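Local atomic coordinates of eukaryotic translation initiation factor 4 gamma 2 (Homo sapiens, PDB entry 4IUL), a protein that probably supports translation initiation as an eIF4G relative, its HEAT-repeat MIF4G domain interacting with the helicase eIF4A. Residues 28-33 with 78-83; 59-64 with 113-118; 21-26 with 52-57. All coordinates share one frame; numbering follows the deposited sequence.

Contact 1: 28-33 with 78-83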
ATOM      1  N   GLY A  28      14.894  -3.233 -15.084  1.00 34.07           N
ATOM      2  CA  GLY A  28      15.843  -2.148 -15.290  1.00 35.40           C
ATOM      3  C   GLY A  28      15.151  -0.790 -15.215  1.00 35.84           C
ATOM      4  O   GLY A  28      15.614   0.117 -14.526  1.00 35.39           O
ATOM      5  N   ILE A  29      14.035  -0.654 -15.925  1.00 36.98           N
ATOM      6  CA  ILE A  29      13.256   0.582 -15.932  1.00 37.67           C
ATOM      7  C   ILE A  29      12.864   1.007 -14.509  1.00 39.12           C
ATOM      8  O   ILE A  29      13.025   2.168 -14.128  1.00 39.68           O
ATOM      9  CB  ILE A  29      11.972   0.404 -16.775  1.00 37.02           C
ATOM     10  CG1 ILE A  29      12.347   0.208 -18.245  1.00 37.22           C
ATOM     11  CG2 ILE A  29      11.059   1.613 -16.614  1.00 38.40           C
ATOM     12  CD1 ILE A  29      11.162  -0.037 -19.156  1.00 35.57           C
ATOM     13  N   LEU A  30      12.343   0.067 -13.729  1.00 38.61           N
ATOM     14  CA  LEU A  30      11.940   0.362 -12.365  1.00 39.42           C
ATOM     15  C   LEU A  30      13.134   0.808 -11.531  1.00 40.81           C
ATOM     16  O   LEU A  30      13.004   1.682 -10.672  1.00 40.57           O
ATOM     17  CB  LEU A  30      11.302  -0.872 -11.719  1.00 39.36           C
ATOM     18  CG  LEU A  30       9.961  -1.346 -12.277  1.00 39.79           C
ATOM     19  CD1 LEU A  30       9.555  -2.644 -11.586  1.00 41.76           C
ATOM     20  CD2 LEU A  30       8.907  -0.272 -12.058  1.00 39.35           C
ATOM     21  N   ASN A  31      14.294   0.202 -11.775  1.00 40.14           N
ATOM     22  CA  ASN A  31      15.488   0.558 -11.019  1.00 42.94           C
ATOM     23  C   ASN A  31      15.868   2.030 -11.173  1.00 44.35           C
ATOM     24  O   ASN A  31      16.133   2.711 -10.181  1.00 45.18           O
ATOM     25  CB  ASN A  31      16.683  -0.319 -11.418  1.00 42.38           C
ATOM     26  CG  ASN A  31      16.650  -1.694 -10.764  1.00 43.29           C
ATOM     27  OD1 ASN A  31      16.054  -1.876  -9.698  1.00 41.83           O
ATOM     28  ND2 ASN A  31      17.315  -2.663 -11.389  1.00 43.32           N
ATOM     29  N   LYS A  32      15.889   2.527 -12.403  1.00 44.98           N
ATOM     30  CA  LYS A  32      16.247   3.923 -12.620  1.00 47.27           C
ATOM     31  C   LYS A  32      15.073   4.902 -12.626  1.00 48.08           C
ATOM     32  O   LYS A  32      15.165   5.974 -13.219  1.00 49.58           O
ATOM     33  CB  LYS A  32      17.062   4.069 -13.913  1.00 47.86           C
ATOM     34  CG  LYS A  32      16.504   3.377 -15.150  1.00 50.58           C
ATOM     35  CD  LYS A  32      17.600   3.290 -16.214  1.00 52.57           C
ATOM     36  CE  LYS A  32      17.216   2.432 -17.414  1.00 54.45           C
ATOM     37  NZ  LYS A  32      16.296   3.118 -18.367  1.00 57.02           N
ATOM     38  N   LEU A  33      13.984   4.545 -11.948  1.00 48.33           N
ATOM     39  CA  LEU A  33      12.801   5.408 -11.887  1.00 47.96           C
ATOM     40  C   LEU A  33      12.976   6.527 -10.865  1.00 48.80           C
ATOM     41  O   LEU A  33      13.246   6.280  -9.686  1.00 47.23           O
ATOM     42  CB  LEU A  33      11.557   4.592 -11.530  1.00 46.89           C
ATOM     43  CG  LEU A  33      10.230   5.355 -11.488  1.00 45.51           C
ATOM     44  CD1 LEU A  33       9.871   5.844 -12.885  1.00 43.40           C
ATOM     45  CD2 LEU A  33       9.133   4.447 -10.948  1.00 43.97           C
ATOM     46  N   ALA A  78       2.783   4.333  -7.189  1.00 32.03           N
ATOM     47  CA  ALA A  78       1.322   4.370  -7.202  1.00 33.83           C
ATOM     48  C   ALA A  78       0.834   5.097  -8.454  1.00 33.54           C
ATOM     49  O   ALA A  78      -0.177   4.720  -9.046  1.00 32.10           O
ATOM     50  CB  ALA A  78       0.794   5.069  -5.946  1.00 31.94           C
ATOM     51  N   GLN A  79       1.565   6.133  -8.856  1.00 33.31           N
ATOM     52  CA  GLN A  79       1.208   6.906 -10.037  1.00 35.54           C
ATOM     53  C   GLN A  79       1.445   6.058 -11.287  1.00 34.83           C
ATOM     54  O   GLN A  79       0.708   6.150 -12.270  1.00 34.13           O
ATOM     55  CB  GLN A  79       2.045   8.186 -10.101  1.00 37.29           C
ATOM     56  CG  GLN A  79       1.463   9.272 -10.999  1.00 42.30           C
ATOM     57  CD  GLN A  79       0.098   9.767 -10.530  1.00 42.56           C
ATOM     58  OE1 GLN A  79      -0.089  10.114  -9.363  1.00 44.02           O
ATOM     59  NE2 GLN A  79      -0.860   9.808 -11.446  1.00 44.70           N
ATOM     60  N   LEU A  80       2.476   5.223 -11.241  1.00 34.13           N
ATOM     61  CA  LEU A  80       2.783   4.350 -12.369  1.00 33.93           C
ATOM     62  C   LEU A  80       1.638   3.341 -12.557  1.00 33.16           C
ATOM     63  O   LEU A  80       1.231   3.039 -13.683  1.00 33.14           O
ATOM     64  CB  LEU A  80       4.102   3.623 -12.117  1.00 32.70           C
ATOM     65  CG  LEU A  80       4.665   2.764 -13.246  1.00 33.09           C
ATOM     66  CD1 LEU A  80       4.952   3.622 -14.477  1.00 30.46           C
ATOM     67  CD2 LEU A  80       5.945   2.095 -12.749  1.00 32.86           C
ATOM     68  N   CYS A  81       1.108   2.835 -11.447  1.00 32.47           N
ATOM     69  CA  CYS A  81       0.002   1.885 -11.512  1.00 31.37           C
ATOM     70  C   CYS A  81      -1.258   2.551 -12.084  1.00 30.67           C
ATOM     71  O   CYS A  81      -2.013   1.923 -12.837  1.00 29.69           O
ATOM     72  CB  CYS A  81      -0.272   1.299 -10.121  1.00 29.73           C
ATOM     73  SG  CYS A  81       1.031   0.138  -9.540  1.00 29.07           S
ATOM     74  N   LEU A  82      -1.473   3.821 -11.745  1.00 30.37           N
ATOM     75  CA  LEU A  82      -2.637   4.555 -12.247  1.00 30.00           C
ATOM     76  C   LEU A  82      -2.628   4.653 -13.772  1.00 30.38           C
ATOM     77  O   LEU A  82      -3.637   4.390 -14.420  1.00 27.90           O
ATOM     78  CB  LEU A  82      -2.684   5.962 -11.653  1.00 28.52           C
ATOM     79  CG  LEU A  82      -3.748   6.914 -12.232  1.00 31.79           C
ATOM     80  CD1 LEU A  82      -5.155   6.316 -12.067  1.00 27.84           C
ATOM     81  CD2 LEU A  82      -3.656   8.271 -11.517  1.00 29.25           C
ATOM     82  N   ARG A  83      -1.486   5.039 -14.336  1.00 31.91           N
ATOM     83  CA  ARG A  83      -1.341   5.172 -15.785  1.00 34.89           C
ATOM     84  C   ARG A  83      -1.630   3.849 -16.495  1.00 34.53           C
ATOM     85  O   ARG A  83      -2.355   3.811 -17.493  1.00 35.25           O
ATOM     86  CB  ARG A  83       0.078   5.638 -16.129  1.00 38.32           C
ATOM     87  CG  ARG A  83       0.533   6.871 -15.355  1.00 44.81           C
ATOM     88  CD  ARG A  83      -0.116   8.167 -15.851  1.00 50.77           C
ATOM     89  NE  ARG A  83       0.501   8.633 -17.093  1.00 56.79           N
ATOM     90  CZ  ARG A  83       0.166   8.205 -18.306  1.00 58.39           C
ATOM     91  NH1 ARG A  83      -0.796   7.300 -18.454  1.00 58.57           N
ATOM     92  NH2 ARG A  83       0.815   8.661 -19.373  1.00 58.19           N
TER
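Leu-80 reaches across to Leu-30 and Leu-33 and meets both with a single methyl group. CD2 of Leu-80 lies 3.9 Å from CD2 of Leu-30. CD2 of Leu-80 is also 4.4 Å from CD2 of Leu-33, a more relaxed touch. Leu-80 gives up more surface to the contact than either partner. Its CG stands anti to the backbone N (chi1 -174°), and this extends the side chain toward segment 28-33. Leu-30 gets there differently. Its first side-chain bond does not aim at helix 74-87, and with CG beside its own backbone N (chi1 -67°) the end of the side chain swings nearer. The two side chains meet at a slant. Leu-33 does point across. The chain has left the helix at Lys-32, and at this helix end N of Leu-33 bonds to O of Leu-30 at 3.3 Å. No hydrogen bond joins the two segments. The contact is small, 88 Å² in all, and its three touching residues are buried. CA of Leu-30 and CA of Leu-80 stay 10.0 Å apart. This is apolar interhelix packing within the all-helical, HEAT-repeat MIF4G domain. Neighbouring helices add to the apolar core. Helix 38-48 meets Leu-80 through Cys-42 and Leu-45. Helix 53-69 meets Leu-30 through Leu-62 and Ile-63. Leu-33 also rests on Leu-76 and Tyr-77 of helix 74-87.

Contact 2: 59-64 with 113-118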
ATOM      1  N   VAL A  59       4.608  -7.632 -14.919  1.00 24.70           N
ATOM      2  CA  VAL A  59       4.790  -6.210 -14.648  1.00 25.10           C
ATOM      3  C   VAL A  59       4.316  -5.854 -13.236  1.00 24.23           C
ATOM      4  O   VAL A  59       5.015  -5.165 -12.500  1.00 24.96           O
ATOM      5  CB  VAL A  59       4.013  -5.341 -15.666  1.00 24.60           C
ATOM      6  CG1 VAL A  59       4.042  -3.869 -15.232  1.00 25.34           C
ATOM      7  CG2 VAL A  59       4.622  -5.504 -17.054  1.00 24.43           C
ATOM      8  N   ILE A  60       3.127  -6.325 -12.865  1.00 25.29           N
ATOM      9  CA  ILE A  60       2.568  -6.053 -11.533  1.00 23.98           C
ATOM     10  C   ILE A  60       3.432  -6.668 -10.438  1.00 23.42           C
ATOM     11  O   ILE A  60       3.649  -6.063  -9.385  1.00 20.31           O
ATOM     12  CB  ILE A  60       1.117  -6.595 -11.416  1.00 25.79           C
ATOM     13  CG1 ILE A  60       0.183  -5.755 -12.300  1.00 26.74           C
ATOM     14  CG2 ILE A  60       0.651  -6.561  -9.967  1.00 23.90           C
ATOM     15  CD1 ILE A  60      -1.200  -6.345 -12.479  1.00 28.08           C
ATOM     16  N   LEU A  61       3.921  -7.877 -10.695  1.00 22.15           N
ATOM     17  CA  LEU A  61       4.776  -8.571  -9.749  1.00 23.57           C
ATOM     18  C   LEU A  61       6.057  -7.764  -9.508  1.00 23.32           C
ATOM     19  O   LEU A  61       6.508  -7.613  -8.375  1.00 22.99           O
ATOM     20  CB  LEU A  61       5.136  -9.962 -10.290  1.00 26.00           C
ATOM     21  CG  LEU A  61       6.081 -10.775  -9.398  1.00 29.27           C
ATOM     22  CD1 LEU A  61       5.397 -11.037  -8.047  1.00 29.27           C
ATOM     23  CD2 LEU A  61       6.439 -12.086 -10.077  1.00 28.46           C
ATOM     24  N   LEU A  62       6.644  -7.236 -10.576  1.00 25.20           N
ATOM     25  CA  LEU A  62       7.882  -6.468 -10.445  1.00 26.21           C
ATOM     26  C   LEU A  62       7.696  -5.112  -9.758  1.00 26.92           C
ATOM     27  O   LEU A  62       8.523  -4.711  -8.928  1.00 24.69           O
ATOM     28  CB  LEU A  62       8.524  -6.292 -11.825  1.00 27.42           C
ATOM     29  CG  LEU A  62       9.040  -7.598 -12.451  1.00 30.32           C
ATOM     30  CD1 LEU A  62       9.484  -7.357 -13.886  1.00 29.05           C
ATOM     31  CD2 LEU A  62      10.198  -8.153 -11.604  1.00 29.57           C
ATOM     32  N   ILE A  63       6.601  -4.425 -10.089  1.00 26.14           N
ATOM     33  CA  ILE A  63       6.299  -3.115  -9.510  1.00 25.55           C
ATOM     34  C   ILE A  63       6.139  -3.220  -7.990  1.00 27.30           C
ATOM     35  O   ILE A  63       6.768  -2.464  -7.233  1.00 26.63           O
ATOM     36  CB  ILE A  63       5.004  -2.510 -10.133  1.00 25.48           C
ATOM     37  CG1 ILE A  63       5.253  -2.138 -11.596  1.00 27.28           C
ATOM     38  CG2 ILE A  63       4.561  -1.288  -9.354  1.00 22.64           C
ATOM     39  CD1 ILE A  63       4.035  -1.570 -12.323  1.00 28.18           C
ATOM     40  N   VAL A  64       5.303  -4.154  -7.543  1.00 26.36           N
ATOM     41  CA  VAL A  64       5.091  -4.336  -6.112  1.00 27.73           C
ATOM     42  C   VAL A  64       6.397  -4.765  -5.434  1.00 28.92           C
ATOM     43  O   VAL A  64       6.656  -4.401  -4.283  1.00 27.90           O
ATOM     44  CB  VAL A  64       3.977  -5.363  -5.851  1.00 27.35           C
ATOM     45  CG1 VAL A  64       3.796  -5.568  -4.362  1.00 29.71           C
ATOM     46  CG2 VAL A  64       2.663  -4.860  -6.466  1.00 29.37           C
ATOM     47  N   ILE A 113      -5.283  -5.541  -7.427  1.00 27.98           N
ATOM     48  CA  ILE A 113      -5.974  -5.713  -6.151  1.00 26.94           C
ATOM     49  C   ILE A 113      -5.605  -7.067  -5.558  1.00 27.22           C
ATOM     50  O   ILE A 113      -5.273  -7.174  -4.377  1.00 26.36           O
ATOM     51  CB  ILE A 113      -7.515  -5.627  -6.337  1.00 25.46           C
ATOM     52  CG1 ILE A 113      -7.924  -4.164  -6.533  1.00 25.36           C
ATOM     53  CG2 ILE A 113      -8.234  -6.257  -5.138  1.00 22.64           C
ATOM     54  CD1 ILE A 113      -9.331  -3.976  -7.050  1.00 25.43           C
ATOM     55  N   SER A 114      -5.658  -8.094  -6.401  1.00 26.64           N
ATOM     56  CA  SER A 114      -5.340  -9.455  -5.996  1.00 27.49           C
ATOM     57  C   SER A 114      -3.921  -9.589  -5.444  1.00 27.30           C
ATOM     58  O   SER A 114      -3.714 -10.230  -4.420  1.00 26.17           O
ATOM     59  CB  SER A 114      -5.522 -10.399  -7.184  1.00 26.53           C
ATOM     60  OG  SER A 114      -4.997 -11.677  -6.895  1.00 29.01           O
ATOM     61  N   LYS A 115      -2.949  -8.988  -6.131  1.00 27.84           N
ATOM     62  CA  LYS A 115      -1.554  -9.053  -5.706  1.00 30.46           C
ATOM     63  C   LYS A 115      -1.296  -8.401  -4.345  1.00 31.27           C
ATOM     64  O   LYS A 115      -0.587  -8.962  -3.514  1.00 31.44           O
ATOM     65  CB  LYS A 115      -0.638  -8.406  -6.750  1.00 30.16           C
ATOM     66  CG  LYS A 115       0.832  -8.317  -6.321  1.00 32.69           C
ATOM     67  CD  LYS A 115       1.659  -9.538  -6.752  1.00 34.76           C
ATOM     68  CE  LYS A 115       1.284 -10.816  -6.029  1.00 35.74           C
ATOM     69  NZ  LYS A 115       2.153 -11.962  -6.445  1.00 35.32           N
ATOM     70  N   LEU A 116      -1.848  -7.215  -4.109  1.00 31.37           N
ATOM     71  CA  LEU A 116      -1.621  -6.578  -2.819  1.00 32.69           C
ATOM     72  C   LEU A 116      -2.240  -7.354  -1.669  1.00 32.85           C
ATOM     73  O   LEU A 116      -1.709  -7.357  -0.565  1.00 31.27           O
ATOM     74  CB  LEU A 116      -2.098  -5.133  -2.840  1.00 33.03           C
ATOM     75  CG  LEU A 116      -0.866  -4.350  -3.296  1.00 35.65           C
ATOM     76  CD1 LEU A 116      -1.213  -3.446  -4.442  1.00 37.43           C
ATOM     77  CD2 LEU A 116      -0.279  -3.602  -2.123  1.00 31.29           C
ATOM     78  N   GLN A 117      -3.349  -8.033  -1.930  1.00 34.12           N
ATOM     79  CA  GLN A 117      -3.968  -8.846  -0.899  1.00 35.89           C
ATOM     80  C   GLN A 117      -2.945  -9.931  -0.529  1.00 36.98           C
ATOM     81  O   GLN A 117      -2.804 -10.296   0.644  1.00 33.50           O
ATOM     82  CB  GLN A 117      -5.255  -9.484  -1.432  1.00 38.62           C
ATOM     83  CG  GLN A 117      -6.014 -10.328  -0.407  1.00 43.24           C
ATOM     84  CD  GLN A 117      -6.262  -9.582   0.894  1.00 47.16           C
ATOM     85  OE1 GLN A 117      -6.868  -8.508   0.905  1.00 50.06           O
ATOM     86  NE2 GLN A 117      -5.793 -10.152   2.002  1.00 49.81           N
ATOM     87  N   ASP A 118      -2.224 -10.427  -1.537  1.00 37.98           N
ATOM     88  CA  ASP A 118      -1.211 -11.465  -1.329  1.00 39.98           C
ATOM     89  C   ASP A 118      -0.010 -10.970  -0.522  1.00 39.85           C
ATOM     90  O   ASP A 118       0.413 -11.623   0.434  1.00 38.16           O
ATOM     91  CB  ASP A 118      -0.691 -12.012  -2.664  1.00 43.56           C
ATOM     92  CG  ASP A 118      -1.773 -12.667  -3.501  1.00 47.38           C
ATOM     93  OD1 ASP A 118      -2.659 -13.342  -2.930  1.00 50.17           O
ATOM     94  OD2 ASP A 118      -1.719 -12.522  -4.743  1.00 49.15           O
TER
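Ile-60 and Val-64 pack on Lys-115 from a helix whose shortest backbone bond here is Ile-63 N to Val-59 O, 3.0 Å. No hydrogen bond crosses between the segments. The contact itself is made by the aliphatic part of the lysine. CB of Lys-115 lies 3.9 Å from CG2 of Ile-60, and the two side chains run past each other in opposite directions. CG of Lys-115 is 3.9 Å from CG2 of Val-64. The lysine chain then bends twice, at chi2 (91°) and at chi3 (-68°). The bends carry it round toward Leu-61, where NZ of Lys-115 comes 3.7 Å from CD1 of Leu-61. The carbons thus cover the buried Ile-60 and Val-64, while the ammonium group sits beside the exposed Leu-61. The short helix axes approach to 10.5 Å and cross at -43°, as interhelix packing within the HEAT-repeat MIF4G domain. Leu-116, partly covered by segment 59-64, also packs on Asn-155, Phe-158, Ile-159 and Leu-162 of helix 141-163. Helix 107-127 adds Phe-108 and Leu-111 against Ile-60. Helix 53-69 therefore lies between helix 107-127 and helix 13-31, whose Val-26 and Leu-30 touch Leu-62.

Contact 3: 21-26 with 52-57. With SO4 (sulfate ion), chain D.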
ATOM      1  N   ALA A  21      12.961 -11.680 -21.578  1.00 24.78           N
ATOM      2  CA  ALA A  21      13.767 -10.483 -21.841  1.00 25.35           C
ATOM      3  C   ALA A  21      12.964  -9.212 -21.522  1.00 26.29           C
ATOM      4  O   ALA A  21      13.531  -8.201 -21.094  1.00 25.87           O
ATOM      5  CB  ALA A  21      14.236 -10.452 -23.300  1.00 23.36           C
ATOM      6  N   ILE A  22      11.649  -9.264 -21.726  1.00 26.44           N
ATOM      7  CA  ILE A  22      10.803  -8.111 -21.430  1.00 26.60           C
ATOM      8  C   ILE A  22      10.807  -7.841 -19.933  1.00 25.82           C
ATOM      9  O   ILE A  22      10.930  -6.689 -19.487  1.00 24.50           O
ATOM     10  CB  ILE A  22       9.344  -8.335 -21.882  1.00 27.96           C
ATOM     11  CG1 ILE A  22       9.264  -8.360 -23.410  1.00 30.35           C
ATOM     12  CG2 ILE A  22       8.454  -7.217 -21.343  1.00 28.75           C
ATOM     13  CD1 ILE A  22       7.854  -8.634 -23.950  1.00 31.79           C
ATOM     14  N   PHE A  23      10.680  -8.911 -19.154  1.00 25.19           N
ATOM     15  CA  PHE A  23      10.668  -8.789 -17.708  1.00 22.45           C
ATOM     16  C   PHE A  23      12.004  -8.269 -17.180  1.00 24.85           C
ATOM     17  O   PHE A  23      12.025  -7.500 -16.215  1.00 23.12           O
ATOM     18  CB  PHE A  23      10.290 -10.138 -17.080  1.00 21.85           C
ATOM     19  CG  PHE A  23       8.851 -10.525 -17.313  1.00 21.47           C
ATOM     20  CD1 PHE A  23       8.497 -11.853 -17.552  1.00 20.99           C
ATOM     21  CD2 PHE A  23       7.845  -9.556 -17.301  1.00 20.72           C
ATOM     22  CE1 PHE A  23       7.168 -12.215 -17.782  1.00 17.58           C
ATOM     23  CE2 PHE A  23       6.509  -9.901 -17.527  1.00 21.56           C
ATOM     24  CZ  PHE A  23       6.168 -11.238 -17.770  1.00 23.19           C
ATOM     25  N   ARG A  24      13.118  -8.670 -17.803  1.00 25.59           N
ATOM     26  CA  ARG A  24      14.426  -8.166 -17.366  1.00 28.77           C
ATOM     27  C   ARG A  24      14.479  -6.661 -17.676  1.00 32.00           C
ATOM     28  O   ARG A  24      15.059  -5.870 -16.922  1.00 33.29           O
ATOM     29  CB  ARG A  24      15.595  -8.880 -18.085  1.00 29.25           C
ATOM     30  CG  ARG A  24      15.748 -10.380 -17.757  1.00 29.10           C
ATOM     31  CD  ARG A  24      17.134 -10.942 -18.144  1.00 27.89           C
ATOM     32  NE  ARG A  24      17.409 -10.891 -19.581  1.00 27.12           N
ATOM     33  CZ  ARG A  24      16.913 -11.733 -20.488  1.00 29.59           C
ATOM     34  NH1 ARG A  24      16.102 -12.721 -20.128  1.00 25.63           N
ATOM     35  NH2 ARG A  24      17.233 -11.589 -21.772  1.00 29.39           N
ATOM     36  N   LYS A  25      13.861  -6.270 -18.787  1.00 31.97           N
ATOM     37  CA  LYS A  25      13.829  -4.862 -19.182  1.00 32.10           C
ATOM     38  C   LYS A  25      12.970  -4.037 -18.222  1.00 31.62           C
ATOM     39  O   LYS A  25      13.320  -2.905 -17.877  1.00 31.07           O
ATOM     40  CB  LYS A  25      13.274  -4.732 -20.595  1.00 34.90           C
ATOM     41  CG  LYS A  25      13.271  -3.322 -21.150  1.00 38.32           C
ATOM     42  CD  LYS A  25      12.679  -3.347 -22.553  1.00 42.45           C
ATOM     43  CE  LYS A  25      13.347  -2.359 -23.494  1.00 43.14           C
ATOM     44  NZ  LYS A  25      12.872  -2.607 -24.882  1.00 42.98           N
ATOM     45  N   VAL A  26      11.843  -4.601 -17.794  1.00 29.76           N
ATOM     46  CA  VAL A  26      10.964  -3.892 -16.872  1.00 28.12           C
ATOM     47  C   VAL A  26      11.681  -3.619 -15.556  1.00 29.26           C
ATOM     48  O   VAL A  26      11.558  -2.530 -14.987  1.00 29.30           O
ATOM     49  CB  VAL A  26       9.665  -4.684 -16.612  1.00 27.27           C
ATOM     50  CG1 VAL A  26       8.870  -4.038 -15.477  1.00 26.73           C
ATOM     51  CG2 VAL A  26       8.823  -4.708 -17.878  1.00 23.78           C
ATOM     52  N   SER A  52      -0.205  -8.191 -23.223  1.00 36.01           N
ATOM     53  CA  SER A  52      -1.196  -9.240 -22.933  1.00 33.44           C
ATOM     54  C   SER A  52      -1.376  -9.510 -21.439  1.00 31.79           C
ATOM     55  O   SER A  52      -0.722  -8.891 -20.602  1.00 33.48           O
ATOM     56  CB  SER A  52      -0.786 -10.551 -23.610  1.00 32.39           C
ATOM     57  OG  SER A  52       0.374 -11.086 -22.997  1.00 29.23           O
ATOM     58  N   LYS A  53      -2.250 -10.454 -21.108  1.00 29.71           N
ATOM     59  CA  LYS A  53      -2.493 -10.790 -19.713  1.00 29.51           C
ATOM     60  C   LYS A  53      -1.213 -11.270 -19.027  1.00 26.67           C
ATOM     61  O   LYS A  53      -0.870 -10.815 -17.933  1.00 24.92           O
ATOM     62  CB  LYS A  53      -3.588 -11.869 -19.593  1.00 31.45           C
ATOM     63  CG  LYS A  53      -3.893 -12.267 -18.141  1.00 32.72           C
ATOM     64  CD  LYS A  53      -5.292 -12.881 -17.953  1.00 36.26           C
ATOM     65  CE  LYS A  53      -5.391 -14.291 -18.519  1.00 36.41           C
ATOM     66  NZ  LYS A  53      -6.648 -14.985 -18.102  1.00 37.44           N
ATOM     67  N   LEU A  54      -0.517 -12.192 -19.681  1.00 25.43           N
ATOM     68  CA  LEU A  54       0.720 -12.761 -19.156  1.00 24.87           C
ATOM     69  C   LEU A  54       1.758 -11.687 -18.826  1.00 24.78           C
ATOM     70  O   LEU A  54       2.369 -11.711 -17.761  1.00 26.55           O
ATOM     71  CB  LEU A  54       1.290 -13.764 -20.165  1.00 25.79           C
ATOM     72  CG  LEU A  54       2.572 -14.498 -19.765  1.00 28.44           C
ATOM     73  CD1 LEU A  54       2.610 -15.866 -20.451  1.00 28.06           C
ATOM     74  CD2 LEU A  54       3.798 -13.648 -20.129  1.00 25.73           C
ATOM     75  N   ILE A  55       1.951 -10.742 -19.736  1.00 22.79           N
ATOM     76  CA  ILE A  55       2.908  -9.673 -19.512  1.00 23.98           C
ATOM     77  C   ILE A  55       2.438  -8.766 -18.375  1.00 24.96           C
ATOM     78  O   ILE A  55       3.259  -8.291 -17.581  1.00 23.14           O
ATOM     79  CB  ILE A  55       3.136  -8.866 -20.813  1.00 25.05           C
ATOM     80  CG1 ILE A  55       3.952  -9.716 -21.791  1.00 28.21           C
ATOM     81  CG2 ILE A  55       3.859  -7.575 -20.524  1.00 23.81           C
ATOM     82  CD1 ILE A  55       4.113  -9.107 -23.157  1.00 31.99           C
ATOM     83  N   LEU A  56       1.127  -8.532 -18.284  1.00 24.26           N
ATOM     84  CA  LEU A  56       0.593  -7.696 -17.200  1.00 25.48           C
ATOM     85  C   LEU A  56       0.894  -8.316 -15.826  1.00 25.23           C
ATOM     86  O   LEU A  56       1.284  -7.607 -14.886  1.00 25.08           O
ATOM     87  CB  LEU A  56      -0.923  -7.502 -17.352  1.00 25.84           C
ATOM     88  CG  LEU A  56      -1.446  -6.639 -18.503  1.00 28.41           C
ATOM     89  CD1 LEU A  56      -2.979  -6.572 -18.445  1.00 28.47           C
ATOM     90  CD2 LEU A  56      -0.849  -5.239 -18.408  1.00 26.69           C
ATOM     91  N   LYS A  57       0.728  -9.635 -15.714  1.00 24.21           N
ATOM     92  CA  LYS A  57       0.981 -10.328 -14.443  1.00 26.71           C
ATOM     93  C   LYS A  57       2.405 -10.128 -13.935  1.00 26.14           C
ATOM     94  O   LYS A  57       2.615  -9.936 -12.739  1.00 26.50           O
ATOM     95  CB  LYS A  57       0.715 -11.833 -14.563  1.00 27.69           C
ATOM     96  CG  LYS A  57      -0.755 -12.229 -14.655  1.00 31.58           C
ATOM     97  CD  LYS A  57      -0.894 -13.747 -14.753  1.00 30.85           C
ATOM     98  CE  LYS A  57      -2.345 -14.154 -14.840  1.00 30.59           C
ATOM     99  NZ  LYS A  57      -2.478 -15.608 -15.050  1.00 31.54           N
TER
HETATM  100  S   SO4 D 402      -6.299 -15.323 -14.369  1.00 55.97           S
HETATM  101  O1  SO4 D 402      -7.049 -16.383 -13.670  1.00 58.94           O
HETATM  102  O2  SO4 D 402      -7.241 -14.417 -15.048  1.00 58.06           O
HETATM  103  O3  SO4 D 402      -5.505 -14.566 -13.388  1.00 57.96           O
HETATM  104  O4  SO4 D 402      -5.401 -15.932 -15.368  1.00 58.53           O
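The edge of the Phe-23 ring meets the backbone of residues 54-55, where two carbonyl oxygens lie near the plane of the ring. CE2 of Phe-23 is 3.6 Å from O of Ile-55, and CZ of Phe-23 is 3.8 Å from O of Leu-54. The slightly positive rim of a phenyl ring probably makes this mildly favourable. With CG beside the backbone N (chi1 -70°), the ring swings nearer to helix 53-69, though the bond from CA to CB does not aim there. CZ of Phe-23 also touches CD2 of Leu-54 at 4.1 Å. Deeper in, Ile-22 meets Ile-55, CD1 to CD1 at 3.9 Å, the two side chains at about a right angle. Replacing Phe-23 by an alanine is likely to open a gap beside the Leu-54 and Ile-55 carbonyls and to leave CD2 of Leu-54 without its aromatic neighbour. A sulfate ion, probably from the crystallisation liquor, binds segment 52-57. NZ of Lys-53 bonds to sulfate O2 and O4, each at 3.2 Å. NZ of Lys-57 bonds to sulfate O4 at 3.0 Å, and Arg-110 is a further donor. The short helix axes come within 11.0 Å and cross at -36°; Ser-52 is at the N-cap position of helix 53-69. Helices 13-31 and 53-69, first and third in the chain, lie side by side with helix 38-48 packed on Ile-22, in keeping with a HEAT-repeat solenoid.

Overall arrangement
The three contacts form a nearly equilateral triangle, with centres about 13 Å apart in each pair. Contacts 1 and 3 share helix 13-31, and contacts 2 and 3 share helix 53-69. Contact 3 closes first along the chain, before contact 2 opens. Contact 1 starts on the same helix as contact 3, and its segments alternate with those of both others. Contacts 1 and 2 touch where Cys-81 SG is 3.8 Å from Ile-63 CG2. Contacts 2 and 3 touch where Leu-62 CD1 is 3.4 Å from Phe-23 O. Helix 53-69 thus packs against helices 13-31 and 74-87, and in contact 2 against helix 107-127. Together they form one continuous part of the all-helical MIF4G domain.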